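Local coordinates for protein methyltransferase WBDD (Escherichia coli, PDB 4AZS) that is a bifunctional kinase and methyltransferase that regulates the chain length of the O antigen in Escherichia coli O9a, at residues 145-150 with 154-159; 337-342 with 374-379; 431-436 with 467-472; 441-446 with 477-482. One frame throughout, in Å; residues are numbered along the deposited sequence. Where two conformers were deposited one is given.

Interaction 1: 145-150 with 154-159; sequences HHIVHL and DEVKRL
Just ahead of Ile147 and Val148, which meet Val156, the rings of His145 and His146 overlap at their rims, their planes tilted against each other: NE2 of His145 sits 3.4 Å above the ring plane of His146, and ND1 of His146 lies 3.6 Å above that of His145. The CB of His145 points away from the other helix; His146 touches the bound S-adenosylmethionine, and the His145 ring also meets Trp183. The contact itself is aliphatic. The axes of 145-150 and 154-159 approach to 9.1 Å, their N-to-C directions 140° apart, and Val156 is the central wedge. With its CG1 anti to the backbone N (chi1 168°), its CG2 methyl is set 3.6 Å from Ile147 CG2 and 3.7 Å from Val148 CG2. Leu159 adds its CD1, 4.0 Å from Ile147 CG2. Helix 123-129 closes in through Ile123 and Glu124, and Arg158 of the second subunit packs on Leu159. Here the two helices form the fourth beta-alpha-beta crossover, between adjacent parallel strands 137-141 and 169-173, of a class I, Rossmann-like methyltransferase.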
loop_
_atom_site.group_PDB
_atom_site.type_symbol
_atom_site.label_atom_id
_atom_site.label_comp_id
_atom_site.label_asym_id
_atom_site.label_seq_id
_atom_site.Cartn_x
_atom_site.Cartn_y
_atom_site.Cartn_z
ATOM N N HIS A 145 -25.133 20.727 -9.929
ATOM C CA HIS A 145 -24.356 19.532 -10.290
ATOM C C HIS A 145 -22.901 19.742 -10.073
ATOM O O HIS A 145 -22.193 18.787 -9.835
ATOM C CB HIS A 145 -24.627 19.005 -11.689
ATOM C CG HIS A 145 -24.153 19.877 -12.787
ATOM N ND1 HIS A 145 -24.828 20.970 -13.174
ATOM C CD2 HIS A 145 -23.065 19.757 -13.646
ATOM C CE1 HIS A 145 -24.202 21.540 -14.231
ATOM N NE2 HIS A 145 -23.111 20.814 -14.505
ATOM N N HIS A 146 -22.446 20.990 -10.122
ATOM C CA HIS A 146 -21.066 21.285 -9.826
ATOM C C HIS A 146 -20.782 21.097 -8.349
ATOM O O HIS A 146 -19.682 20.729 -7.983
ATOM C CB HIS A 146 -20.704 22.721 -10.222
ATOM C CG HIS A 146 -20.777 23.005 -11.707
ATOM N ND1 HIS A 146 -21.852 23.605 -12.292
ATOM C CD2 HIS A 146 -19.841 22.788 -12.742
ATOM C CE1 HIS A 146 -21.621 23.732 -13.627
ATOM N NE2 HIS A 146 -20.389 23.253 -13.890
ATOM N N ILE A 147 -21.768 21.356 -7.496
ATOM C CA ILE A 147 -21.616 21.246 -6.034
ATOM C C ILE A 147 -21.724 19.755 -5.634
ATOM O O ILE A 147 -21.015 19.270 -4.740
ATOM C CB ILE A 147 -22.649 22.145 -5.325
ATOM C CG1 ILE A 147 -22.455 23.584 -5.780
ATOM C CG2 ILE A 147 -22.529 22.114 -3.813
ATOM C CD1 ILE A 147 -23.565 24.531 -5.393
ATOM N N VAL A 148 -22.563 19.006 -6.353
ATOM C CA VAL A 148 -22.680 17.545 -6.166
ATOM C C VAL A 148 -21.351 16.847 -6.442
ATOM O O VAL A 148 -20.887 15.961 -5.660
ATOM C CB VAL A 148 -23.754 16.935 -7.105
ATOM C CG1 VAL A 148 -23.774 15.411 -7.039
ATOM C CG2 VAL A 148 -25.148 17.505 -6.794
ATOM N N HIS A 149 -20.778 17.229 -7.587
ATOM C CA HIS A 149 -19.516 16.693 -8.060
ATOM C C HIS A 149 -18.389 16.937 -7.076
ATOM O O HIS A 149 -17.567 16.065 -6.875
ATOM C CB HIS A 149 -19.175 17.239 -9.454
ATOM C CG HIS A 149 -18.069 16.461 -10.162
ATOM N ND1 HIS A 149 -18.124 15.120 -10.350
ATOM C CD2 HIS A 149 -16.862 16.884 -10.736
ATOM C CE1 HIS A 149 -17.013 14.709 -11.005
ATOM N NE2 HIS A 149 -16.248 15.786 -11.247
ATOM N N LEU A 150 -18.345 18.099 -6.432
ATOM C CA LEU A 150 -17.272 18.367 -5.465
ATOM C C LEU A 150 -17.613 17.995 -4.008
ATOM O O LEU A 150 -16.712 17.631 -3.250
ATOM C CB LEU A 150 -16.825 19.839 -5.501
ATOM C CG LEU A 150 -16.578 20.548 -6.846
ATOM C CD1 LEU A 150 -16.270 22.022 -6.570
ATOM C CD2 LEU A 150 -15.493 19.905 -7.726
ATOM N N ASP A 154 -25.553 14.404 -0.229
ATOM C CA ASP A 154 -26.123 14.769 1.056
ATOM C C ASP A 154 -25.914 16.241 1.424
ATOM O O ASP A 154 -26.846 16.865 1.905
ATOM C CB ASP A 154 -25.616 13.859 2.175
ATOM C CG ASP A 154 -26.310 12.481 2.176
ATOM O OD1 ASP A 154 -27.345 12.297 1.495
ATOM O OD2 ASP A 154 -25.828 11.569 2.865
ATOM N N GLU A 155 -24.726 16.795 1.201
ATOM C CA GLU A 155 -24.529 18.193 1.495
ATOM C C GLU A 155 -25.432 19.034 0.557
ATOM O O GLU A 155 -26.036 19.988 1.005
ATOM C CB GLU A 155 -23.049 18.639 1.399
ATOM C CG GLU A 155 -22.913 20.137 1.072
ATOM C CD GLU A 155 -21.492 20.719 1.116
ATOM O OE1 GLU A 155 -20.566 20.053 1.601
ATOM O OE2 GLU A 155 -21.302 21.881 0.653
ATOM N N VAL A 156 -25.544 18.668 -0.720
ATOM C CA VAL A 156 -26.407 19.419 -1.629
ATOM C C VAL A 156 -27.882 19.370 -1.182
ATOM O O VAL A 156 -28.581 20.394 -1.263
ATOM C CB VAL A 156 -26.254 18.962 -3.072
ATOM C CG1 VAL A 156 -27.365 19.543 -3.948
ATOM C CG2 VAL A 156 -24.905 19.380 -3.621
ATOM N N LYS A 157 -28.362 18.221 -0.707
ATOM C CA LYS A 157 -29.756 18.127 -0.188
ATOM C C LYS A 157 -29.953 19.119 0.944
ATOM O O LYS A 157 -30.987 19.786 1.027
ATOM C CB LYS A 157 -30.099 16.705 0.345
ATOM C CG LYS A 157 -30.286 15.657 -0.752
ATOM C CD LYS A 157 -30.383 14.207 -0.237
ATOM C CE LYS A 157 -31.652 13.881 0.559
ATOM N NZ LYS A 157 -32.912 14.021 -0.265
ATOM N N ARG A 158 -28.983 19.190 1.849
ATOM C CA ARG A 158 -29.099 20.135 2.973
ATOM C C ARG A 158 -29.039 21.589 2.549
ATOM O O ARG A 158 -29.777 22.425 3.086
ATOM C CB ARG A 158 -28.060 19.840 4.062
ATOM C CG ARG A 158 -28.424 18.555 4.801
ATOM C CD ARG A 158 -27.442 18.220 5.924
ATOM N NE ARG A 158 -27.738 16.898 6.490
ATOM C CZ ARG A 158 -27.062 15.775 6.244
ATOM N NH1 ARG A 158 -25.974 15.752 5.464
ATOM N NH2 ARG A 158 -27.467 14.667 6.832
ATOM N N LEU A 159 -28.207 21.889 1.565
ATOM C CA LEU A 159 -28.165 23.257 1.036
ATOM C C LEU A 159 -29.515 23.631 0.427
ATOM O O LEU A 159 -30.036 24.717 0.669
ATOM C CB LEU A 159 -27.060 23.399 -0.022
ATOM C CG LEU A 159 -25.636 23.225 0.480
ATOM C CD1 LEU A 159 -24.672 23.371 -0.677
ATOM C CD2 LEU A 159 -25.345 24.314 1.513
#

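Interaction 2: 337-342 with 374-379; sequences EEIDRE and ARQHAR. With SO4 (sulfate ion), chain K.
Asp340 and Gln376 bring the two backbones closest, their CA atoms 6.3 Å apart. Gln376 has a positive phi (65°), in the left-handed helical conformation, whereas Asp340 is the N-cap of helix 341-357. The backbone N of Asp340 donates to Gln376 OE1 at 3.1 Å in an almost straight bond, arriving above the amide carbonyl plane. Chi1 sets Gln376 CG 4.0 Å from Asp340 CB, and the bend at chi2 (-66°) turns the amide so that OE1 meets Asp340 N. The turn through 374-377 joins strands 370-372 and 378-380, the hairpin that in protein kinases connects the catalytic loop to the DFG segment; the contact thus pins that turn to the start of a long C-lobe helix. Asp340 OD1 caps the helix through a weak bond from Glu342 N and a hydrogen bond from Lys343 N. A sulfate, probably from the crystallisation liquor, accepts at O3 from Arg341 N (2.8 Å) and at O2 from Glu342 N (3.0 Å). Arg341 curls over it, O3 lying 3.0 Å above the centre of one guanidinium face.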
loop_
_atom_site.group_PDB
_atom_site.type_symbol
_atom_site.label_atom_id
_atom_site.label_comp_id
_atom_site.label_asym_id
_atom_site.label_seq_id
_atom_site.Cartn_x
_atom_site.Cartn_y
_atom_site.Cartn_z
ATOM N N GLU A 337 -57.308 6.599 21.589
ATOM C CA GLU A 337 -58.265 7.654 21.963
ATOM C C GLU A 337 -59.675 7.090 22.183
ATOM O O GLU A 337 -60.022 6.021 21.660
ATOM C CB GLU A 337 -58.303 8.707 20.852
ATOM C CG GLU A 337 -58.862 10.070 21.235
ATOM C CD GLU A 337 -58.736 11.077 20.095
ATOM O OE1 GLU A 337 -57.598 11.432 19.718
ATOM O OE2 GLU A 337 -59.782 11.505 19.563
ATOM N N GLU A 338 -60.491 7.805 22.957
ATOM C CA GLU A 338 -61.822 7.309 23.288
ATOM C C GLU A 338 -62.732 7.504 22.108
ATOM O O GLU A 338 -62.804 8.594 21.539
ATOM C CB GLU A 338 -62.402 7.991 24.527
ATOM C CG GLU A 338 -61.842 7.420 25.822
ATOM C CD GLU A 338 -62.751 7.609 27.022
ATOM O OE1 GLU A 338 -63.974 7.378 26.894
ATOM O OE2 GLU A 338 -62.228 7.971 28.102
ATOM N N ILE A 339 -63.419 6.432 21.732
ATOM C CA ILE A 339 -64.319 6.477 20.594
ATOM C C ILE A 339 -65.693 5.896 20.908
ATOM O O ILE A 339 -65.845 4.980 21.692
ATOM C CB ILE A 339 -63.723 5.759 19.372
ATOM C CG1 ILE A 339 -63.333 4.322 19.705
ATOM C CG2 ILE A 339 -62.507 6.515 18.866
ATOM C CD1 ILE A 339 -63.187 3.442 18.478
ATOM N N ASP A 340 -66.697 6.459 20.267
ATOM C CA ASP A 340 -68.031 5.961 20.367
ATOM C C ASP A 340 -68.350 5.187 19.088
ATOM O O ASP A 340 -68.670 5.765 18.053
ATOM C CB ASP A 340 -68.977 7.127 20.573
ATOM C CG ASP A 340 -70.357 6.681 20.853
ATOM O OD1 ASP A 340 -70.708 5.570 20.420
ATOM O OD2 ASP A 340 -71.092 7.438 21.506
ATOM N N ARG A 341 -68.240 3.870 19.165
ATOM C CA ARG A 341 -68.389 3.020 18.000
ATOM C C ARG A 341 -69.827 3.052 17.439
ATOM O O ARG A 341 -70.048 2.961 16.241
ATOM C CB ARG A 341 -67.912 1.616 18.356
ATOM C CG ARG A 341 -66.407 1.590 18.561
ATOM C CD ARG A 341 -65.878 0.272 19.090
ATOM N NE ARG A 341 -66.157 0.125 20.517
ATOM C CZ ARG A 341 -65.494 0.748 21.486
ATOM N NH1 ARG A 341 -64.495 1.576 21.205
ATOM N NH2 ARG A 341 -65.840 0.543 22.753
ATOM N N GLU A 342 -70.794 3.270 18.311
ATOM C CA GLU A 342 -72.164 3.391 17.889
ATOM C C GLU A 342 -72.371 4.587 16.962
ATOM O O GLU A 342 -73.090 4.516 15.962
ATOM C CB GLU A 342 -73.039 3.538 19.133
ATOM C CG GLU A 342 -74.513 3.710 18.868
ATOM C CD GLU A 342 -75.165 2.513 18.165
ATOM O OE1 GLU A 342 -74.655 1.361 18.245
ATOM O OE2 GLU A 342 -76.212 2.735 17.526
ATOM N N ALA A 374 -65.608 16.029 16.569
ATOM C CA ALA A 374 -65.641 16.163 18.016
ATOM C C ALA A 374 -66.901 15.555 18.625
ATOM O O ALA A 374 -66.894 15.118 19.770
ATOM C CB ALA A 374 -65.551 17.625 18.387
ATOM N N ARG A 375 -67.979 15.513 17.854
ATOM C CA ARG A 375 -69.217 14.913 18.337
ATOM C C ARG A 375 -69.304 13.436 17.966
ATOM O O ARG A 375 -70.359 12.846 18.005
ATOM C CB ARG A 375 -70.417 15.695 17.804
ATOM C CG ARG A 375 -70.330 17.190 18.120
ATOM C CD ARG A 375 -71.702 17.843 18.305
ATOM N NE ARG A 375 -72.293 18.337 17.050
ATOM C CZ ARG A 375 -73.308 17.778 16.376
ATOM N NH1 ARG A 375 -73.908 16.662 16.791
ATOM N NH2 ARG A 375 -73.733 18.352 15.255
ATOM N N GLN A 376 -68.172 12.842 17.611
ATOM C CA GLN A 376 -68.106 11.428 17.262
ATOM C C GLN A 376 -68.864 10.976 15.984
ATOM O O GLN A 376 -69.072 9.774 15.776
ATOM C CB GLN A 376 -68.508 10.597 18.474
ATOM C CG GLN A 376 -67.485 10.650 19.590
ATOM C CD GLN A 376 -66.166 9.995 19.207
ATOM O OE1 GLN A 376 -66.124 8.986 18.502
ATOM N NE2 GLN A 376 -65.082 10.564 19.672
ATOM N N HIS A 377 -69.259 11.934 15.144
ATOM C CA HIS A 377 -69.831 11.619 13.838
ATOM C C HIS A 377 -68.717 11.394 12.842
ATOM O O HIS A 377 -67.696 12.095 12.846
ATOM C CB HIS A 377 -70.750 12.739 13.343
ATOM C CG HIS A 377 -72.018 12.893 14.146
ATOM N ND1 HIS A 377 -72.686 14.062 14.223
ATOM C CD2 HIS A 377 -72.714 11.989 14.940
ATOM C CE1 HIS A 377 -73.768 13.906 15.008
ATOM N NE2 HIS A 377 -73.783 12.640 15.446
ATOM N N ALA A 378 -68.903 10.399 11.980
ATOM C CA ALA A 378 -67.879 9.995 11.041
ATOM C C ALA A 378 -68.280 10.250 9.592
ATOM O O ALA A 378 -69.464 10.235 9.256
ATOM C CB ALA A 378 -67.555 8.522 11.258
ATOM N N ARG A 379 -67.277 10.484 8.738
ATOM C CA ARG A 379 -67.482 10.607 7.305
ATOM C C ARG A 379 -66.267 10.120 6.543
ATOM O O ARG A 379 -65.161 10.081 7.048
ATOM C CB ARG A 379 -67.789 12.062 6.908
ATOM C CG ARG A 379 -66.585 12.988 7.092
ATOM C CD ARG A 379 -67.031 14.434 7.097
ATOM N NE ARG A 379 -67.663 14.765 5.815
ATOM C CZ ARG A 379 -68.199 15.947 5.513
ATOM N NH1 ARG A 379 -68.188 16.937 6.403
ATOM N NH2 ARG A 379 -68.744 16.136 4.318
HETATM S S SO4 K . -69.199 2.045 22.088
HETATM O O1 SO4 K . -68.999 0.584 22.120
HETATM O O2 SO4 K . -70.314 2.379 21.150
HETATM O O3 SO4 K . -67.874 2.626 21.701
HETATM O O4 SO4 K . -69.634 2.580 23.402
#

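Interaction 3: 431-436 with 467-472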
loop_
_atom_site.group_PDB
_atom_site.type_symbol
_atom_site.label_atom_id
_atom_site.label_comp_id
_atom_site.label_asym_id
_atom_site.label_seq_id
_atom_site.Cartn_x
_atom_site.Cartn_y
_atom_site.Cartn_z
ATOM N N LEU A 431 -66.941 -9.174 18.843
ATOM C CA LEU A 431 -68.182 -8.389 18.869
ATOM C C LEU A 431 -69.060 -8.711 20.077
ATOM O O LEU A 431 -69.559 -9.821 20.204
ATOM C CB LEU A 431 -68.988 -8.565 17.582
ATOM C CG LEU A 431 -68.430 -8.031 16.261
ATOM C CD1 LEU A 431 -69.482 -8.178 15.168
ATOM C CD2 LEU A 431 -68.002 -6.576 16.390
ATOM N N PRO A 432 -69.302 -7.730 20.944
ATOM C CA PRO A 432 -70.303 -7.997 21.931
ATOM C C PRO A 432 -71.735 -7.894 21.344
ATOM O O PRO A 432 -71.930 -7.416 20.219
ATOM C CB PRO A 432 -70.056 -6.887 22.948
ATOM C CG PRO A 432 -69.710 -5.732 22.094
ATOM C CD PRO A 432 -69.015 -6.294 20.869
ATOM N N GLN A 433 -72.695 -8.399 22.105
ATOM C CA GLN A 433 -74.098 -8.153 21.854
ATOM C C GLN A 433 -74.301 -6.665 22.014
ATOM O O GLN A 433 -73.662 -6.041 22.850
ATOM C CB GLN A 433 -74.961 -8.908 22.867
ATOM C CG GLN A 433 -74.996 -10.387 22.592
ATOM C CD GLN A 433 -76.186 -11.118 23.220
ATOM O OE1 GLN A 433 -77.371 -10.764 23.040
ATOM N NE2 GLN A 433 -75.871 -12.188 23.924
ATOM N N PRO A 434 -75.131 -6.057 21.178
ATOM C CA PRO A 434 -75.921 -6.518 20.067
ATOM C C PRO A 434 -75.288 -6.373 18.667
ATOM O O PRO A 434 -75.949 -6.648 17.668
ATOM C CB PRO A 434 -77.129 -5.607 20.171
ATOM C CG PRO A 434 -76.549 -4.301 20.618
ATOM C CD PRO A 434 -75.325 -4.615 21.411
ATOM N N TRP A 435 -74.026 -6.005 18.586
ATOM C CA TRP A 435 -73.326 -5.989 17.304
ATOM C C TRP A 435 -73.269 -7.380 16.671
ATOM O O TRP A 435 -73.463 -7.585 15.443
ATOM C CB TRP A 435 -71.932 -5.353 17.476
ATOM C CG TRP A 435 -71.979 -3.851 17.699
ATOM C CD1 TRP A 435 -72.086 -2.859 16.727
ATOM C CD2 TRP A 435 -71.933 -3.123 18.968
ATOM N NE1 TRP A 435 -72.108 -1.609 17.292
ATOM C CE2 TRP A 435 -72.015 -1.694 18.628
ATOM C CE3 TRP A 435 -71.803 -3.488 20.301
ATOM C CZ2 TRP A 435 -71.993 -0.693 19.607
ATOM C CZ3 TRP A 435 -71.782 -2.473 21.284
ATOM C CH2 TRP A 435 -71.881 -1.108 20.943
ATOM N N SER A 436 -73.036 -8.368 17.492
ATOM C CA SER A 436 -72.979 -9.733 17.011
ATOM C C SER A 436 -74.344 -10.192 16.484
ATOM O O SER A 436 -74.426 -10.933 15.508
ATOM C CB SER A 436 -72.554 -10.634 18.163
ATOM O OG SER A 436 -73.472 -10.416 19.263
ATOM N N SER A 467 -80.698 -13.020 19.930
ATOM C CA SER A 467 -79.350 -13.222 20.417
ATOM C C SER A 467 -78.582 -14.306 19.629
ATOM O O SER A 467 -78.957 -15.493 19.680
ATOM C CB SER A 467 -79.406 -13.586 21.880
ATOM O OG SER A 467 -78.102 -13.986 22.290
ATOM N N ALA A 468 -77.524 -13.910 18.917
ATOM C CA ALA A 468 -76.703 -14.876 18.150
ATOM C C ALA A 468 -76.147 -16.032 18.987
ATOM O O ALA A 468 -76.095 -17.161 18.543
ATOM C CB ALA A 468 -75.557 -14.173 17.452
ATOM N N GLU A 469 -75.765 -15.780 20.215
ATOM C CA GLU A 469 -75.143 -16.821 20.984
ATOM C C GLU A 469 -76.119 -17.946 21.365
ATOM O O GLU A 469 -75.702 -19.017 21.830
ATOM C CB GLU A 469 -74.494 -16.198 22.203
ATOM C CG GLU A 469 -75.477 -15.546 23.152
ATOM C CD GLU A 469 -74.927 -15.367 24.569
ATOM O OE1 GLU A 469 -73.775 -14.899 24.713
ATOM O OE2 GLU A 469 -75.668 -15.675 25.533
ATOM N N GLN A 470 -77.423 -17.704 21.167
ATOM C CA GLN A 470 -78.443 -18.678 21.485
ATOM C C GLN A 470 -78.696 -19.588 20.281
ATOM O O GLN A 470 -79.531 -20.516 20.335
ATOM C CB GLN A 470 -79.758 -17.968 21.878
ATOM C CG GLN A 470 -79.782 -17.284 23.251
ATOM C CD GLN A 470 -81.174 -16.633 23.499
ATOM O OE1 GLN A 470 -82.052 -16.657 22.628
ATOM N NE2 GLN A 470 -81.355 -16.036 24.644
ATOM N N GLN A 471 -78.025 -19.283 19.179
ATOM C CA GLN A 471 -78.225 -20.030 17.948
ATOM C C GLN A 471 -76.986 -20.860 17.693
ATOM O O GLN A 471 -75.922 -20.616 18.296
ATOM C CB GLN A 471 -78.504 -19.114 16.730
ATOM C CG GLN A 471 -79.382 -17.853 16.908
ATOM C CD GLN A 471 -80.817 -18.084 17.366
ATOM O OE1 GLN A 471 -81.464 -19.068 17.000
ATOM N NE2 GLN A 471 -81.336 -17.136 18.173
ATOM N N ARG A 472 -77.113 -21.833 16.798
ATOM C CA ARG A 472 -75.960 -22.645 16.383
ATOM C C ARG A 472 -74.895 -21.746 15.731
ATOM O O ARG A 472 -73.689 -21.958 15.953
ATOM C CB ARG A 472 -76.332 -23.864 15.500
ATOM C CG ARG A 472 -77.754 -23.922 14.948
ATOM C CD ARG A 472 -78.183 -25.343 14.583
ATOM N NE ARG A 472 -79.392 -25.363 13.738
ATOM C CZ ARG A 472 -80.657 -25.430 14.172
ATOM N NH1 ARG A 472 -80.942 -25.491 15.462
ATOM N NH2 ARG A 472 -81.659 -25.439 13.299
#
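Gln433 reaches Ser467 and Glu469 with its CG beside the backbone N (chi1 -74°) and the chain extended beyond, which carries the amide across the gap. Glu469 turns toward it by placing CG between its own backbone N and carbonyl carbon (chi1 64°). The two side chains cross at about a right angle, with amide and carboxylate planes 58° apart. NE2 of Gln433 is 3.4 Å from Glu469 CD, nearer than either carboxylate oxygen. Ser467 OG gives a weak bond to Gln433 OE1 at 3.4 Å. Asn437 ties both sides, donating from ND2 to Gln433 OE1 and accepting from Ala468 N. The start of helix 435-443 is thereby joined to the loop leading into helix 475-485. At the 3-10 segment 468-470, Ser467 O accepts from Gln470 N (3.1 Å) and Gln471 NE2 (3.3 Å) on opposite faces of its plane. Glu469 OE2 also lies near Glu448 OE1 of the third subunit, which would probably raise the proton affinity of one carboxylate; the weak bond and surface setting imply a modest polar contribution.

Interaction 4: 441-446 with 477-482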
loop_
_atom_site.group_PDB
_atom_site.type_symbol
_atom_site.label_atom_id
_atom_site.label_comp_id
_atom_site.label_asym_id
_atom_site.label_seq_id
_atom_site.Cartn_x
_atom_site.Cartn_y
_atom_site.Cartn_z
ATOM N N ALA A 441 -77.966 -11.403 12.014
ATOM C CA ALA A 441 -79.198 -11.201 11.244
ATOM C C ALA A 441 -78.868 -11.015 9.800
ATOM O O ALA A 441 -79.577 -11.477 8.939
ATOM C CB ALA A 441 -80.014 -10.014 11.755
ATOM N N VAL A 442 -77.771 -10.345 9.511
ATOM C CA VAL A 442 -77.464 -10.072 8.135
ATOM C C VAL A 442 -77.154 -11.370 7.450
ATOM O O VAL A 442 -77.577 -11.596 6.297
ATOM C CB VAL A 442 -76.258 -9.146 7.958
ATOM C CG1 VAL A 442 -75.884 -9.057 6.486
ATOM C CG2 VAL A 442 -76.543 -7.778 8.520
ATOM N N TRP A 443 -76.409 -12.220 8.148
ATOM C CA TRP A 443 -76.011 -13.502 7.603
ATOM C C TRP A 443 -77.153 -14.430 7.329
ATOM O O TRP A 443 -77.013 -15.284 6.505
ATOM C CB TRP A 443 -74.951 -14.190 8.470
ATOM C CG TRP A 443 -73.565 -13.806 8.017
ATOM C CD1 TRP A 443 -72.907 -12.590 8.236
ATOM C CD2 TRP A 443 -72.633 -14.598 7.201
ATOM N NE1 TRP A 443 -71.661 -12.582 7.652
ATOM C CE2 TRP A 443 -71.428 -13.757 7.019
ATOM C CE3 TRP A 443 -72.664 -15.863 6.639
ATOM C CZ2 TRP A 443 -70.333 -14.190 6.297
ATOM C CZ3 TRP A 443 -71.548 -16.288 5.916
ATOM C CH2 TRP A 443 -70.409 -15.470 5.757
ATOM N N GLN A 444 -78.299 -14.247 7.975
ATOM C CA GLN A 444 -79.462 -15.102 7.713
ATOM C C GLN A 444 -80.244 -14.640 6.487
ATOM O O GLN A 444 -81.221 -15.265 6.134
ATOM C CB GLN A 444 -80.417 -15.089 8.898
ATOM C CG GLN A 444 -79.799 -15.599 10.180
ATOM C CD GLN A 444 -79.027 -16.870 9.942
ATOM O OE1 GLN A 444 -79.569 -17.848 9.420
ATOM N NE2 GLN A 444 -77.744 -16.838 10.240
ATOM N N GLU A 445 -79.856 -13.508 5.907
ATOM C CA GLU A 445 -80.538 -12.962 4.749
ATOM C C GLU A 445 -80.062 -13.605 3.453
ATOM O O GLU A 445 -78.868 -13.782 3.242
ATOM C CB GLU A 445 -80.252 -11.471 4.606
ATOM C CG GLU A 445 -80.859 -10.629 5.698
ATOM C CD GLU A 445 -82.320 -10.420 5.546
ATOM O OE1 GLU A 445 -82.884 -10.761 4.482
ATOM O OE2 GLU A 445 -82.902 -9.806 6.464
ATOM N N PRO A 446 -80.990 -13.874 2.536
ATOM C CA PRO A 446 -80.509 -14.285 1.217
ATOM C C PRO A 446 -79.613 -13.207 0.680
ATOM O O PRO A 446 -79.836 -12.022 0.944
ATOM C CB PRO A 446 -81.745 -14.376 0.361
ATOM C CG PRO A 446 -82.888 -13.834 1.177
ATOM C CD PRO A 446 -82.450 -13.703 2.615
ATOM N N GLN A 477 -69.197 -15.700 12.556
ATOM C CA GLN A 477 -68.169 -15.217 13.466
ATOM C C GLN A 477 -66.776 -15.660 13.010
ATOM O O GLN A 477 -65.837 -14.851 12.942
ATOM C CB GLN A 477 -68.461 -15.677 14.909
ATOM C CG GLN A 477 -69.293 -14.683 15.729
ATOM C CD GLN A 477 -68.561 -13.352 16.030
ATOM O OE1 GLN A 477 -67.322 -13.290 16.074
ATOM N NE2 GLN A 477 -69.335 -12.280 16.245
ATOM N N TRP A 478 -66.654 -16.931 12.650
ATOM C CA TRP A 478 -65.347 -17.490 12.321
ATOM C C TRP A 478 -64.844 -17.074 10.969
ATOM O O TRP A 478 -63.644 -16.968 10.758
ATOM C CB TRP A 478 -65.361 -19.006 12.499
ATOM C CG TRP A 478 -65.547 -19.382 13.951
ATOM C CD1 TRP A 478 -66.488 -20.255 14.495
ATOM C CD2 TRP A 478 -64.798 -18.855 15.117
ATOM N NE1 TRP A 478 -66.367 -20.323 15.859
ATOM C CE2 TRP A 478 -65.373 -19.506 16.296
ATOM C CE3 TRP A 478 -63.741 -17.948 15.291
ATOM C CZ2 TRP A 478 -64.894 -19.250 17.579
ATOM C CZ3 TRP A 478 -63.272 -17.699 16.588
ATOM C CH2 TRP A 478 -63.834 -18.335 17.699
ATOM N N ILE A 479 -65.756 -16.782 10.057
ATOM C CA ILE A 479 -65.394 -16.389 8.707
ATOM C C ILE A 479 -64.851 -14.967 8.656
ATOM O O ILE A 479 -63.905 -14.679 7.921
ATOM C CB ILE A 479 -66.603 -16.494 7.782
ATOM C CG1 ILE A 479 -66.984 -17.974 7.617
ATOM C CG2 ILE A 479 -66.303 -15.834 6.441
ATOM C CD1 ILE A 479 -68.435 -18.168 7.265
ATOM N N ILE A 480 -65.450 -14.085 9.441
ATOM C CA ILE A 480 -64.989 -12.711 9.534
ATOM C C ILE A 480 -63.731 -12.631 10.387
ATOM O O ILE A 480 -62.846 -11.846 10.088
ATOM C CB ILE A 480 -66.105 -11.797 10.064
ATOM C CG1 ILE A 480 -67.139 -11.579 8.957
ATOM C CG2 ILE A 480 -65.576 -10.455 10.517
ATOM C CD1 ILE A 480 -68.534 -11.413 9.496
ATOM N N ALA A 481 -63.638 -13.445 11.437
ATOM C CA ALA A 481 -62.419 -13.474 12.247
ATOM C C ALA A 481 -61.237 -13.917 11.410
ATOM O O ALA A 481 -60.138 -13.385 11.576
ATOM C CB ALA A 481 -62.575 -14.375 13.461
ATOM N N GLN A 482 -61.455 -14.889 10.523
ATOM C CA GLN A 482 -60.431 -15.288 9.558
ATOM C C GLN A 482 -60.211 -14.224 8.469
ATOM O O GLN A 482 -59.072 -13.949 8.071
ATOM C CB GLN A 482 -60.765 -16.631 8.937
ATOM C CG GLN A 482 -60.675 -17.758 9.934
ATOM C CD GLN A 482 -61.163 -19.070 9.368
ATOM O OE1 GLN A 482 -62.126 -19.656 9.853
ATOM N NE2 GLN A 482 -60.498 -19.539 8.332
#
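Apolar contacts carry this interaction, the Trp443 indole reaching two neighbouring isoleucines, Ile479 and Ile480. CD1 of Ile479 approaches the far end of the six-membered ring obliquely, 3.7 Å from Trp443 CH2 and 3.9 Å from CZ3. CD1 of Ile480 meets the pyrrole side at an oblique approach too, the two side chains running past each other in opposite directions. The backbones stay apart, Trp443 CA and Gln477 CA being 9.9 Å from each other, so the indole spans the gap; its chi1 of -91°, off a staggered value, swings it across to the isoleucines. Helices 435-443 and 475-485 are in this way joined, with helix 397-410 alongside, around a buried aromatic cluster. Of the aromatic contacts, Trp450 meets Trp443 edge-to-face, Phe404 of helix 397-410 meets it with planes about 40° apart, and Trp478 of the fourth subunit joins it across the subunit boundary. On the polar side, NE1 of Trp443 is buried here without a partner in the model, the Ile480 CD1 methyl lying 3.8 Å from it.

Along the chain the four contacts follow the order of the two activities. Interaction 1 belongs to the methyltransferase fold, with its centre 48 Å from that of interaction 2 in the kinase region and 64 Å and 59 Å from those of interactions 3 and 4, all three across the chain's centre from it. Interactions 3 and 4 are interleaved: their segments alternate along the chain, both use helix 435-443, and their centres are 11 Å apart, with Gln477 NE2 4.0 Å from Leu431 CB. Interaction 2 touches interaction 3 where Glu342 OE1 lies 3.6 Å from Trp435 CZ2, continuing the kinase C-lobe into the C-terminal helices, which also meet the third subunit. One polypeptide thus holds two well-separated ligand-binding regions.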